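Local coordinates for protein cadherin-23 (Mus musculus, PDB 5UZ8) that is a calcium-binding adhesion protein of hearing, built from tandem cadherin repeats and probably involved in inner-ear mechanotransduction, at residues Thr73-Tyr76 with Glu77-His80; Ser145-Phe148 with Ala149-Glu152; Thr4-Phe7 with Lys8-Ile12; Leu52-Pro55 with Gly56-Gln59. All blocks are in the same frame, centred on the assembly; numbering follows the deposited sequence.

Interaction 1 (Thr73-Tyr76 with Glu77-His80); sequences TVDY and EEVH. With CA (calcium ion), chain K; CA (calcium ion), chain J.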
loop_
_atom_site.group_PDB
_atom_site.type_symbol
_atom_site.label_atom_id
_atom_site.label_comp_id
_atom_site.label_asym_id
_atom_site.label_seq_id
_atom_site.Cartn_x
_atom_site.Cartn_y
_atom_site.Cartn_z
ATOM N N THR A 73 -28.857 -10.359 -16.522
ATOM C CA THR A 73 -27.933 -11.032 -15.604
ATOM C C THR A 73 -28.040 -10.436 -14.212
ATOM O O THR A 73 -28.207 -9.244 -14.046
ATOM C CB THR A 73 -26.473 -10.917 -16.047
ATOM O OG1 THR A 73 -26.139 -9.529 -16.224
ATOM C CG2 THR A 73 -26.292 -11.682 -17.321
ATOM N N VAL A 74 -27.972 -11.307 -13.220
ATOM C CA VAL A 74 -28.115 -10.913 -11.816
ATOM C C VAL A 74 -26.735 -10.734 -11.179
ATOM O O VAL A 74 -25.772 -11.425 -11.540
ATOM C CB VAL A 74 -28.963 -11.946 -11.046
ATOM C CG1 VAL A 74 -28.207 -13.241 -10.784
ATOM C CG2 VAL A 74 -29.504 -11.360 -9.758
ATOM N N ASP A 75 -26.677 -9.784 -10.267
ATOM C CA ASP A 75 -25.484 -9.408 -9.531
ATOM C C ASP A 75 -25.734 -9.674 -8.033
ATOM O O ASP A 75 -26.596 -9.046 -7.425
ATOM C CB ASP A 75 -25.242 -7.916 -9.763
ATOM C CG ASP A 75 -23.975 -7.392 -9.069
ATOM O OD1 ASP A 75 -23.219 -8.165 -8.439
ATOM O OD2 ASP A 75 -23.747 -6.180 -9.150
ATOM N N TYR A 76 -24.957 -10.580 -7.439
ATOM C CA TYR A 76 -25.084 -10.900 -6.024
ATOM C C TYR A 76 -24.887 -9.652 -5.178
ATOM O O TYR A 76 -25.500 -9.516 -4.143
ATOM C CB TYR A 76 -24.071 -11.981 -5.588
ATOM C CG TYR A 76 -24.240 -12.388 -4.150
ATOM C CD1 TYR A 76 -25.213 -13.349 -3.771
ATOM C CD2 TYR A 76 -23.473 -11.809 -3.149
ATOM C CE1 TYR A 76 -25.370 -13.708 -2.455
ATOM C CE2 TYR A 76 -23.630 -12.183 -1.840
ATOM C CZ TYR A 76 -24.578 -13.109 -1.500
ATOM O OH TYR A 76 -24.723 -13.455 -0.192
ATOM N N GLU A 77 -24.033 -8.742 -5.630
ATOM C CA GLU A 77 -23.818 -7.521 -4.886
ATOM C C GLU A 77 -25.051 -6.589 -4.866
ATOM O O GLU A 77 -25.068 -5.664 -4.068
ATOM C CB GLU A 77 -22.546 -6.801 -5.353
ATOM C CG GLU A 77 -21.258 -7.435 -4.849
ATOM C CD GLU A 77 -20.979 -8.855 -5.352
ATOM O OE1 GLU A 77 -20.861 -9.717 -4.485
ATOM O OE2 GLU A 77 -20.832 -9.126 -6.579
ATOM N N GLU A 78 -26.077 -6.880 -5.698
ATOM C CA GLU A 78 -27.350 -6.132 -5.710
ATOM C C GLU A 78 -28.536 -6.967 -5.237
ATOM O O GLU A 78 -29.451 -6.437 -4.615
ATOM C CB GLU A 78 -27.654 -5.633 -7.128
ATOM C CG GLU A 78 -26.653 -4.621 -7.654
ATOM C CD GLU A 78 -26.583 -3.376 -6.791
ATOM O OE1 GLU A 78 -27.568 -3.080 -6.079
ATOM O OE2 GLU A 78 -25.543 -2.693 -6.808
ATOM N N VAL A 79 -28.527 -8.261 -5.552
ATOM C CA VAL A 79 -29.680 -9.142 -5.338
ATOM C C VAL A 79 -29.242 -10.488 -4.766
ATOM O O VAL A 79 -28.407 -11.152 -5.353
ATOM C CB VAL A 79 -30.375 -9.404 -6.686
ATOM C CG1 VAL A 79 -31.508 -10.418 -6.560
ATOM C CG2 VAL A 79 -30.835 -8.088 -7.316
ATOM N N HIS A 80 -29.839 -10.885 -3.640
ATOM C CA HIS A 80 -29.575 -12.211 -3.049
ATOM C C HIS A 80 -30.608 -13.277 -3.404
ATOM O O HIS A 80 -30.287 -14.462 -3.366
ATOM C CB HIS A 80 -29.404 -12.105 -1.523
ATOM C CG HIS A 80 -28.170 -11.365 -1.092
ATOM N ND1 HIS A 80 -27.923 -11.036 0.225
ATOM C CD2 HIS A 80 -27.115 -10.903 -1.803
ATOM C CE1 HIS A 80 -26.766 -10.396 0.303
ATOM N NE2 HIS A 80 -26.267 -10.278 -0.918
HETATM CA CA CA K . -21.157 -9.227 -8.827
HETATM CA CA CA J . -19.559 -11.308 -5.981
HETATM O O HOH W 1 -19.879 -7.247 -8.915
HETATM O O HOH W 2 -21.873 -8.606 -11.091
#

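Interaction 2 (Ser145-Phe148 with Ala149-Glu152); sequences SGNF and ALIE. With CA (calcium ion), chain I.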
loop_
_atom_site.group_PDB
_atom_site.type_symbol
_atom_site.label_atom_id
_atom_site.label_comp_id
_atom_site.label_asym_id
_atom_site.label_seq_id
_atom_site.Cartn_x
_atom_site.Cartn_y
_atom_site.Cartn_z
ATOM N N SER A 145 -18.572 -11.365 -0.667
ATOM C CA SER A 145 -18.987 -11.872 0.621
ATOM C C SER A 145 -18.127 -13.064 1.056
ATOM O O SER A 145 -17.472 -13.726 0.253
ATOM C CB SER A 145 -20.463 -12.236 0.579
ATOM O OG SER A 145 -21.226 -11.020 0.360
ATOM N N GLY A 146 -18.119 -13.303 2.355
ATOM C CA GLY A 146 -17.443 -14.462 2.905
ATOM C C GLY A 146 -15.970 -14.449 2.527
ATOM O O GLY A 146 -15.357 -13.414 2.560
ATOM N N ASN A 147 -15.424 -15.618 2.213
ATOM C CA ASN A 147 -13.974 -15.746 1.921
ATOM C C ASN A 147 -13.525 -14.889 0.744
ATOM O O ASN A 147 -12.406 -14.387 0.735
ATOM C CB ASN A 147 -13.547 -17.188 1.674
ATOM C CG ASN A 147 -12.147 -17.452 2.174
ATOM O OD1 ASN A 147 -11.945 -17.415 3.394
ATOM N ND2 ASN A 147 -11.183 -17.707 1.281
ATOM N N PHE A 148 -14.419 -14.708 -0.225
ATOM C CA PHE A 148 -14.136 -13.890 -1.376
ATOM C C PHE A 148 -13.908 -12.415 -1.075
ATOM O O PHE A 148 -13.415 -11.677 -1.943
ATOM C CB PHE A 148 -15.291 -14.039 -2.384
ATOM C CG PHE A 148 -15.455 -15.414 -2.950
ATOM C CD1 PHE A 148 -14.399 -16.336 -3.004
ATOM C CD2 PHE A 148 -16.659 -15.760 -3.545
ATOM C CE1 PHE A 148 -14.568 -17.575 -3.589
ATOM C CE2 PHE A 148 -16.828 -16.989 -4.147
ATOM C CZ PHE A 148 -15.786 -17.919 -4.166
ATOM N N ALA A 149 -14.263 -11.971 0.131
ATOM C CA ALA A 149 -14.048 -10.569 0.552
ATOM C C ALA A 149 -13.050 -10.430 1.722
ATOM O O ALA A 149 -12.858 -9.309 2.237
ATOM C CB ALA A 149 -15.385 -9.936 0.924
ATOM N N LEU A 150 -12.428 -11.536 2.132
ATOM C CA LEU A 150 -11.370 -11.490 3.111
ATOM C C LEU A 150 -10.089 -11.120 2.394
ATOM O O LEU A 150 -9.823 -11.651 1.319
ATOM C CB LEU A 150 -11.192 -12.818 3.821
ATOM C CG LEU A 150 -12.375 -13.260 4.667
ATOM C CD1 LEU A 150 -12.033 -14.547 5.409
ATOM C CD2 LEU A 150 -12.729 -12.150 5.662
ATOM N N ILE A 151 -9.332 -10.204 2.995
ATOM C CA ILE A 151 -8.163 -9.577 2.394
ATOM C C ILE A 151 -6.883 -9.921 3.171
ATOM O O ILE A 151 -6.844 -9.811 4.370
ATOM C CB ILE A 151 -8.351 -8.059 2.329
ATOM C CG1 ILE A 151 -9.514 -7.750 1.384
ATOM C CG2 ILE A 151 -7.073 -7.348 1.855
ATOM C CD1 ILE A 151 -9.922 -6.299 1.395
ATOM N N GLU A 152 -5.848 -10.342 2.449
ATOM C CA GLU A 152 -4.529 -10.639 2.993
ATOM C C GLU A 152 -3.567 -9.582 2.410
ATOM O O GLU A 152 -3.437 -9.494 1.194
ATOM C CB GLU A 152 -4.141 -12.051 2.540
ATOM C CG GLU A 152 -2.745 -12.518 2.875
ATOM C CD GLU A 152 -2.519 -14.001 2.612
ATOM O OE1 GLU A 152 -3.248 -14.642 1.820
ATOM O OE2 GLU A 152 -1.590 -14.551 3.222
HETATM CA CA CA I . -13.233 -10.423 -3.974
#

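Interaction 3 (Thr4-Phe7 with Lys8-Ile12); sequences TPQF and KPFGI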
loop_
_atom_site.group_PDB
_atom_site.type_symbol
_atom_site.label_atom_id
_atom_site.label_comp_id
_atom_site.label_asym_id
_atom_site.label_seq_id
_atom_site.Cartn_x
_atom_site.Cartn_y
_atom_site.Cartn_z
ATOM N N THR A 4 -57.821 -29.743 -11.526
ATOM C CA THR A 4 -56.913 -28.597 -11.504
ATOM C C THR A 4 -55.474 -29.069 -11.726
ATOM O O THR A 4 -55.099 -30.122 -11.227
ATOM C CB THR A 4 -57.024 -27.910 -10.137
ATOM O OG1 THR A 4 -58.402 -27.604 -9.920
ATOM C CG2 THR A 4 -56.193 -26.627 -10.052
ATOM N N PRO A 5 -54.655 -28.296 -12.471
ATOM C CA PRO A 5 -53.255 -28.687 -12.582
ATOM C C PRO A 5 -52.577 -28.818 -11.222
ATOM O O PRO A 5 -52.849 -28.022 -10.305
ATOM C CB PRO A 5 -52.635 -27.542 -13.390
ATOM C CG PRO A 5 -53.776 -27.034 -14.237
ATOM C CD PRO A 5 -54.978 -27.157 -13.361
ATOM N N GLN A 6 -51.695 -29.815 -11.109
ATOM C CA GLN A 6 -50.910 -30.000 -9.909
ATOM C C GLN A 6 -49.429 -29.940 -10.239
ATOM O O GLN A 6 -48.974 -30.582 -11.185
ATOM C CB GLN A 6 -51.192 -31.365 -9.290
ATOM C CG GLN A 6 -52.645 -31.679 -9.007
ATOM C CD GLN A 6 -52.800 -33.131 -8.609
ATOM O OE1 GLN A 6 -52.515 -33.498 -7.476
ATOM N NE2 GLN A 6 -53.174 -33.967 -9.548
ATOM N N PHE A 7 -48.679 -29.226 -9.421
ATOM C CA PHE A 7 -47.236 -29.168 -9.578
ATOM C C PHE A 7 -46.616 -30.472 -9.122
ATOM O O PHE A 7 -47.183 -31.192 -8.280
ATOM C CB PHE A 7 -46.640 -27.949 -8.848
ATOM C CG PHE A 7 -46.926 -26.640 -9.565
ATOM C CD1 PHE A 7 -46.177 -26.269 -10.680
ATOM C CD2 PHE A 7 -47.967 -25.821 -9.153
ATOM C CE1 PHE A 7 -46.455 -25.083 -11.347
ATOM C CE2 PHE A 7 -48.248 -24.637 -9.813
ATOM C CZ PHE A 7 -47.510 -24.281 -10.924
ATOM N N LYS A 8 -45.495 -30.785 -9.762
ATOM C CA LYS A 8 -44.735 -31.979 -9.529
ATOM C C LYS A 8 -43.394 -31.636 -8.869
ATOM O O LYS A 8 -42.799 -30.615 -9.183
ATOM C CB LYS A 8 -44.518 -32.701 -10.852
ATOM C CG LYS A 8 -45.847 -33.109 -11.495
ATOM C CD LYS A 8 -46.211 -34.511 -11.127
ATOM C CE LYS A 8 -45.540 -35.421 -12.145
ATOM N NZ LYS A 8 -45.130 -36.674 -11.514
ATOM N N PRO A 9 -42.911 -32.464 -7.957
ATOM C CA PRO A 9 -43.582 -33.661 -7.465
ATOM C C PRO A 9 -44.852 -33.348 -6.660
ATOM O O PRO A 9 -45.006 -32.248 -6.133
ATOM C CB PRO A 9 -42.520 -34.299 -6.557
ATOM C CG PRO A 9 -41.746 -33.136 -6.047
ATOM C CD PRO A 9 -41.775 -32.058 -7.115
ATOM N N PHE A 10 -45.763 -34.305 -6.610
ATOM C CA PHE A 10 -47.062 -34.039 -6.039
ATOM C C PHE A 10 -46.908 -33.594 -4.568
ATOM O O PHE A 10 -46.190 -34.211 -3.796
ATOM C CB PHE A 10 -47.936 -35.281 -6.110
ATOM C CG PHE A 10 -48.428 -35.618 -7.490
ATOM C CD1 PHE A 10 -49.144 -34.679 -8.252
ATOM C CD2 PHE A 10 -48.221 -36.886 -8.020
ATOM C CE1 PHE A 10 -49.648 -35.023 -9.513
ATOM C CE2 PHE A 10 -48.723 -37.236 -9.280
ATOM C CZ PHE A 10 -49.455 -36.307 -10.015
ATOM N N GLY A 11 -47.598 -32.523 -4.200
ATOM C CA GLY A 11 -47.498 -31.948 -2.843
ATOM C C GLY A 11 -46.347 -31.000 -2.578
ATOM O O GLY A 11 -46.124 -30.605 -1.438
ATOM N N ILE A 12 -45.620 -30.584 -3.616
ATOM C CA ILE A 12 -44.483 -29.713 -3.441
ATOM C C ILE A 12 -44.971 -28.329 -2.968
ATOM O O ILE A 12 -45.920 -27.777 -3.540
ATOM C CB ILE A 12 -43.639 -29.602 -4.746
ATOM C CG1 ILE A 12 -42.365 -28.797 -4.544
ATOM C CG2 ILE A 12 -44.431 -29.017 -5.898
ATOM C CD1 ILE A 12 -41.393 -29.448 -3.585
HETATM O O HOH W 3 -48.843 -31.004 -6.142
#

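Interaction 4 (Leu52-Pro55 with Gly56-Gln59); sequences LTPP and GYVQ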
loop_
_atom_site.group_PDB
_atom_site.type_symbol
_atom_site.label_atom_id
_atom_site.label_comp_id
_atom_site.label_asym_id
_atom_site.label_seq_id
_atom_site.Cartn_x
_atom_site.Cartn_y
_atom_site.Cartn_z
ATOM N N LEU A 52 -42.788 -10.984 -10.015
ATOM C CA LEU A 52 -41.326 -11.086 -10.046
ATOM C C LEU A 52 -40.724 -10.093 -9.079
ATOM O O LEU A 52 -40.917 -8.888 -9.241
ATOM C CB LEU A 52 -40.757 -10.861 -11.438
ATOM C CG LEU A 52 -40.785 -12.123 -12.327
ATOM C CD1 LEU A 52 -42.217 -12.565 -12.570
ATOM C CD2 LEU A 52 -40.080 -11.795 -13.624
ATOM N N THR A 53 -39.995 -10.617 -8.096
ATOM C CA THR A 53 -39.506 -9.833 -6.965
ATOM C C THR A 53 -38.033 -10.135 -6.693
ATOM O O THR A 53 -37.751 -11.163 -6.048
ATOM C CB THR A 53 -40.372 -10.172 -5.710
ATOM O OG1 THR A 53 -41.724 -9.784 -5.976
ATOM C CG2 THR A 53 -39.914 -9.385 -4.497
ATOM N N PRO A 54 -37.080 -9.310 -7.174
ATOM C CA PRO A 54 -37.292 -8.125 -8.046
ATOM C C PRO A 54 -37.541 -8.484 -9.524
ATOM O O PRO A 54 -37.235 -9.618 -9.931
ATOM C CB PRO A 54 -35.938 -7.413 -7.947
ATOM C CG PRO A 54 -34.942 -8.558 -7.808
ATOM C CD PRO A 54 -35.652 -9.651 -7.054
ATOM N N PRO A 55 -38.032 -7.512 -10.335
ATOM C CA PRO A 55 -38.327 -7.846 -11.718
ATOM C C PRO A 55 -37.106 -7.771 -12.639
ATOM O O PRO A 55 -36.069 -7.186 -12.296
ATOM C CB PRO A 55 -39.364 -6.780 -12.121
ATOM C CG PRO A 55 -38.998 -5.584 -11.308
ATOM C CD PRO A 55 -38.533 -6.166 -9.988
ATOM N N GLY A 56 -37.249 -8.376 -13.808
ATOM C CA GLY A 56 -36.286 -8.202 -14.872
ATOM C C GLY A 56 -35.276 -9.297 -15.117
ATOM O O GLY A 56 -34.563 -9.229 -16.124
ATOM N N TYR A 57 -35.202 -10.298 -14.229
ATOM C CA TYR A 57 -34.132 -11.267 -14.250
ATOM C C TYR A 57 -34.477 -12.659 -14.751
ATOM O O TYR A 57 -33.548 -13.457 -15.016
ATOM C CB TYR A 57 -33.465 -11.388 -12.882
ATOM C CG TYR A 57 -32.885 -10.079 -12.363
ATOM C CD1 TYR A 57 -31.581 -9.683 -12.695
ATOM C CD2 TYR A 57 -33.606 -9.283 -11.512
ATOM C CE1 TYR A 57 -31.044 -8.512 -12.194
ATOM C CE2 TYR A 57 -33.085 -8.092 -11.028
ATOM C CZ TYR A 57 -31.799 -7.730 -11.369
ATOM O OH TYR A 57 -31.277 -6.568 -10.882
ATOM N N VAL A 58 -35.775 -12.975 -14.870
ATOM C CA VAL A 58 -36.224 -14.298 -15.252
ATOM C C VAL A 58 -37.397 -14.248 -16.214
ATOM O O VAL A 58 -38.172 -13.278 -16.240
ATOM C CB VAL A 58 -36.648 -15.141 -14.016
ATOM C CG1 VAL A 58 -35.602 -15.097 -12.928
ATOM C CG2 VAL A 58 -37.969 -14.651 -13.450
ATOM N N GLN A 59 -37.510 -15.285 -17.039
ATOM C CA GLN A 59 -38.653 -15.433 -17.909
ATOM C C GLN A 59 -38.807 -16.898 -18.289
ATOM O O GLN A 59 -37.828 -17.656 -18.268
ATOM C CB GLN A 59 -38.501 -14.581 -19.172
ATOM C CG GLN A 59 -37.366 -15.040 -20.083
ATOM C CD GLN A 59 -37.049 -14.002 -21.125
ATOM O OE1 GLN A 59 -36.490 -12.968 -20.802
ATOM N NE2 GLN A 59 -37.411 -14.268 -22.382
HETATM O O HOH W 4 -36.941 -11.330 -11.971
#

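Interaction 1 (Thr73-Tyr76 with Glu77-His80)
Tyr76 and His80 stack across a tight turn built on the Asp-Tyr-Glu form of the cadherin DRE motif, a calcium-binding loop that faces the next repeat. Followed outward, the tyrosine starts at CB, packed beside Glu77 N. CG stands anti to the backbone N (chi1 -177°), which carries the ring over the imidazole face. CD2 turns an edge to the acid, with Glu77 OE1 in the ring plane at 3.6 Å. On one face, CD1 and CE1 lie against His80 CD2, while CE2 and CZ lie against NE2; Tyr76 CZ comes to 3.3 Å from His80 NE2. The hydroxyl ends beside the NE2-CE1 bond. This is an offset stack, with planes 20° apart. Cutting the tyrosine back to alanine here is likely to leave the imidazole without its stacking partner, free to turn, and to bare the nearby flank of the Glu77 carboxylate.

In the turn itself, Asp75 suits its place twice over: its OD1 takes Glu77 N from above the carboxylate plane at 3.0 Å and also binds a calcium ion. Its backbone O accepts from both Glu78 N and Val79 N, closing the turn. Val74 CG2 rests on Val79 CB at 3.7 Å. Glu21 and Asp111 complete that calcium site, and Asp144 of the following repeat joins a second. Glu77 reaches both ions: its OE2 bridges them, 2.3 Å from the first calcium, and OE1 binds the second at 2.5 Å.

Interaction 2 (Ser145-Phe148 with Ala149-Glu152)
Asn147 and Leu150 meet with their side chains crossing at about a right angle, on a single 3-10 turn that ends the calcium-binding DxDxGxN motif of a cadherin repeat, with Phe148 standing where the motif usually has asparagine. The touch is made by Asn147 OD1 against Leu150 CD1, 3.5 Å apart. With chi1 at -65° the leucine folds CG back beside its own N, which also brings CG close to Gly146 O. The other branch of the amide is used differently: Asn147 ND2 donates to Asn194 OD1 and Pro195 O, so the asparagine ties this turn to a neighbouring loop.

The Phe148 ring leaves the turn and packs on Asp108, Asn194 and Asn201, and only its CB stays close to Ala149 N. The methyl of Ala149 lies 3.8 Å (CB) from Ser145 N, a spacing that suits a small side chain. Two successive bonds of 3-10 spacing hold the backbone: Ala149 N gives to Gly146 O at 3.0 Å, and Leu150 N to Asn147 O at 3.2 Å. Both donors sit well above the carbonyl planes, in keeping with the tight winding of a 3-10 turn. Gly146 enters the turn at a positive phi of 58°, which a residue with a side chain adopts less readily. The turn leaves the next carbonyl pointing outward to the metal shared with Asp142, Asp144 and Asp193, and Phe148 O binds that calcium ion at 2.4 Å.

Interaction 3 (Thr4-Phe7 with Lys8-Ile12)
From Phe7, at the end of strand 6-7, the backbone passes through a cis peptide between Lys8 and Pro9 and doubles back in a type II beta turn from Pro9 to Ile12, closed by the hydrogen bond from Ile12 N to Pro9 O, 3.1 Å. This is the kink in the first strand of the cadherin beta-sandwich, which lets the chain leave one sheet, edged by strand 6-7, and join the other through strand 15-20. Gly11 occupies the third position of the turn at a positive phi of 84°, where a CB would press on the preceding carbonyl O. A water bridges the bend: it donates to Phe7 O at 2.7 Å and accepts from Gly11 N at 2.8 Å, so both polar groups are satisfied without a direct bond.

Inside the bend, Phe7 CB packs on Ile12 CG2 at 3.8 Å, and the Phe7 ring continues into the sandwich among Val86, Ala88, Ala98 and Ile100, an apolar setting that suits phenylalanine. Outside it, Gln6 runs past the CD1-CE1 rim of Phe10. The amide plane lies 29° from the ring plane, with Gln6 OE1 3.7 Å from Phe10 CD1, while Gln6 CB sits in plane at the ring's edge. A chi1 of -73° swings the Phe10 ring to the glutamine side. Lys8 can serve here through its long aliphatic part, which is bent at several torsions: its CD lies over one face of the Phe10 ring, offset toward the rim.

Interaction 4 (Leu52-Pro55 with Gly56-Gln59)
The Tyr57 ring meets the two prolines before it: Pro54 O and a water lie in plane at its edge, while Pro54 CG and Pro55 O come in obliquely. The closest of these is Pro55 O, 3.3 Å from Tyr57 CD2. Pro54 crosses the tyrosine at about a right angle, its CG 3.7 Å from Tyr57 CE2; the peptide before Pro54 is cis, consistent with the sharp bend that puts its ring beside the tyrosine. Val74, Val79 and Leu82 also touch the aromatic side chain. With a serine in its place, Pro54 CG is likely to lose its aromatic partner, and Val79 the wall it packs against.

The turn is a beta-arch, carrying the chain from strand 46-53 in one sheet of the cadherin sandwich to strand 58-60 in the other. Gly56 takes the bend at phi 102°, where a CB would clash with Pro55 O. No direct hydrogen bond closes the arch; a water does, donating to Pro54 O at 2.7 Å and accepting from Tyr57 N at 3.0 Å. On the core side, near Phe84, branched aliphatic residues fill the space between the strands: Leu52 CD2 rests against Val58 CG2 at 3.6 Å.

How the interactions relate
All four are local, largely surface contacts: interactions 1, 3 and 4 each include one buried residue, interaction 2 none. Metal chemistry dominates at the junction between repeats, with carboxylates in interaction 1 and a backbone carbonyl in interaction 2; the two meet where Tyr76 CE2 lies 3.5 Å from Ser145 OG. Interaction 4 adjoins interaction 1 on its other side through packing of Tyr57 against Thr73, Val74 and Val79. Interaction 3 stands apart, its nearest atoms about 13 Å from interaction 4, although both reach the same sheet, at its opposite edge strands. These two rely on prolines, a turn glycine and a bridging water in place of metal.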